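Side-chain contact in extracellular invertase (PDB 5XH8), which is a family 32 beta-fructofuranosidase with high transfructosylation activity, probably splitting sucrose and passing the fructosyl unit to acceptor sugars to build fructooligosaccharides such as 1-kestose: residues 136-141 against 149-154. Numbering follows the deposited sequence.
Sequences QSLAVS and TKLDQG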
loop_
_atom_site.group_PDB
_atom_site.type_symbol
_atom_site.label_atom_id
_atom_site.label_comp_id
_atom_site.label_asym_id
_atom_site.label_seq_id
_atom_site.Cartn_x
_atom_site.Cartn_y
_atom_site.Cartn_z
ATOM N N GLN A 136 -4.352 5.568 -3.684
ATOM C CA GLN A 136 -5.642 5.801 -4.340
ATOM C C GLN A 136 -6.469 4.523 -4.240
ATOM O O GLN A 136 -6.000 3.440 -4.656
ATOM C CB GLN A 136 -5.478 6.273 -5.789
ATOM C CG GLN A 136 -4.228 7.110 -6.060
ATOM C CD GLN A 136 -4.158 8.368 -5.221
ATOM O OE1 GLN A 136 -5.178 9.001 -4.923
ATOM N NE2 GLN A 136 -2.942 8.751 -4.844
ATOM N N SER A 137 -7.681 4.656 -3.684
ATOM C CA SER A 137 -8.558 3.539 -3.352
ATOM C C SER A 137 -9.901 3.708 -4.008
ATOM O O SER A 137 -10.262 4.823 -4.434
ATOM C CB SER A 137 -8.723 3.421 -1.832
ATOM O OG SER A 137 -7.497 3.025 -1.229
ATOM N N LEU A 138 -10.649 2.606 -4.071
ATOM C CA LEU A 138 -11.992 2.582 -4.662
ATOM C C LEU A 138 -13.089 2.386 -3.633
ATOM O O LEU A 138 -12.926 1.647 -2.652
ATOM C CB LEU A 138 -12.132 1.444 -5.686
ATOM C CG LEU A 138 -11.298 1.544 -6.970
ATOM C CD1 LEU A 138 -11.548 0.279 -7.795
ATOM C CD2 LEU A 138 -11.627 2.779 -7.785
ATOM N N ALA A 139 -14.203 3.076 -3.883
ATOM C CA ALA A 139 -15.446 2.861 -3.193
ATOM C C ALA A 139 -16.588 2.948 -4.211
ATOM O O ALA A 139 -16.466 3.562 -5.278
ATOM C CB ALA A 139 -15.648 3.876 -2.082
ATOM N N VAL A 140 -17.688 2.311 -3.859
ATOM C CA VAL A 140 -18.866 2.245 -4.714
ATOM C C VAL A 140 -20.113 2.583 -3.917
ATOM O O VAL A 140 -20.253 2.139 -2.790
ATOM C CB VAL A 140 -19.020 0.812 -5.274
ATOM C CG1 VAL A 140 -20.331 0.684 -6.005
ATOM C CG2 VAL A 140 -17.868 0.523 -6.222
ATOM N N SER A 141 -21.020 3.353 -4.496
ATOM C CA SER A 141 -22.321 3.594 -3.864
ATOM C C SER A 141 -23.411 2.760 -4.516
ATOM O O SER A 141 -23.718 2.962 -5.687
ATOM C CB SER A 141 -22.753 5.043 -3.900
ATOM O OG SER A 141 -24.036 5.140 -3.255
ATOM N N THR A 149 -19.373 2.820 -0.208
ATOM C CA THR A 149 -18.804 1.688 0.492
ATOM C C THR A 149 -17.424 1.399 -0.057
ATOM O O THR A 149 -17.253 1.122 -1.251
ATOM C CB THR A 149 -19.661 0.433 0.274
ATOM O OG1 THR A 149 -21.031 0.786 0.449
ATOM C CG2 THR A 149 -19.263 -0.694 1.266
ATOM N N LYS A 150 -16.442 1.400 0.824
ATOM C CA LYS A 150 -15.078 1.107 0.409
ATOM C C LYS A 150 -14.979 -0.330 -0.058
ATOM O O LYS A 150 -15.488 -1.218 0.602
ATOM C CB LYS A 150 -14.118 1.344 1.556
ATOM C CG LYS A 150 -14.113 2.802 2.017
ATOM C CD LYS A 150 -13.459 2.929 3.379
ATOM C CE LYS A 150 -13.631 4.318 3.954
ATOM N NZ LYS A 150 -12.925 4.423 5.257
ATOM N N LEU A 151 -14.347 -0.559 -1.201
ATOM C CA LEU A 151 -14.057 -1.928 -1.607
ATOM C C LEU A 151 -13.117 -2.543 -0.567
ATOM O O LEU A 151 -12.187 -1.872 -0.076
ATOM C CB LEU A 151 -13.395 -1.986 -2.997
ATOM C CG LEU A 151 -14.193 -1.530 -4.214
ATOM C CD1 LEU A 151 -13.490 -2.047 -5.459
ATOM C CD2 LEU A 151 -15.652 -1.998 -4.180
ATOM N N ASP A 152 -13.379 -3.806 -0.240
ATOM C CA ASP A 152 -12.669 -4.522 0.790
ATOM C C ASP A 152 -11.394 -5.109 0.218
ATOM O O ASP A 152 -11.242 -6.307 0.054
ATOM C CB ASP A 152 -13.585 -5.587 1.407
ATOM C CG ASP A 152 -13.059 -6.122 2.727
ATOM O OD1 ASP A 152 -12.147 -5.536 3.322
ATOM O OD2 ASP A 152 -13.564 -7.152 3.185
ATOM N N GLN A 153 -10.456 -4.220 -0.055
ATOM C CA GLN A 153 -9.194 -4.568 -0.636
ATOM C C GLN A 153 -8.278 -3.355 -0.514
ATOM O O GLN A 153 -8.720 -2.264 -0.159
ATOM C CB GLN A 153 -9.354 -4.968 -2.101
ATOM C CG GLN A 153 -9.923 -3.851 -2.964
ATOM C CD GLN A 153 -9.518 -3.994 -4.389
ATOM O OE1 GLN A 153 -10.083 -4.792 -5.099
ATOM N NE2 GLN A 153 -8.501 -3.264 -4.803
ATOM N N GLY A 154 -7.009 -3.566 -0.840
ATOM C CA GLY A 154 -6.022 -2.506 -0.803
ATOM C C GLY A 154 -6.219 -1.465 -1.889
ATOM O O GLY A 154 -7.086 -1.620 -2.763
HETATM O O HOH W 1 -11.115 0.452 -0.987
HETATM O O HOH W 2 -9.302 0.167 -3.046
#
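Leu151 lies over the edge of strand 134-140, and its two methyl branches divide the work. CD1 runs beside Leu138, 3.8 Å from Leu138 CB, the two side chains pointing the same way; CD2 meets Val140 CG2 obliquely at 3.9 Å. With Leu151 CG anti to its own carbonyl carbon (chi1 -65°), the branch point comes to lie beside Leu138 CB. Leu138 and Val140, on strand 134-140, also rest on Leu114 and Thr112 of strand 112-118. These two buried residues form the tightly packed side; Leu151 is partly open and Thr149 stands at the exposed margin. Beneath this patch the backbones pair as an antiparallel hairpin: Val140 N donates to Thr149 O (2.9 Å), Thr149 N returns a bond to Val140 O, and Leu151 N reaches Leu138 O at 3.0 Å. The sheet's other face carries Ala139 and Lys150, a non-hydrogen-bonded pair beside which Ala139 CA makes a CA-H...O contact of 3.2 Å with Thr149 O. From that face the lysine leads away from the hairpin, to a salt bridge with Asp93 and a hydrogen bond to Val87 O, near a bound glycerol.

Beyond Leu151 the chains part and water takes over. One molecule donates to both Leu138 O and Leu151 O; a second accepts from Leu138 N and donates to Gly154 O. Asp152 packs on Tyr120 of the second subunit. Strand 149-150 is the outermost strand, within this chain, of a four-stranded antiparallel propeller blade; where direct pairing stops, water keeps the polar backbone bonded as the chain leaves the sheet.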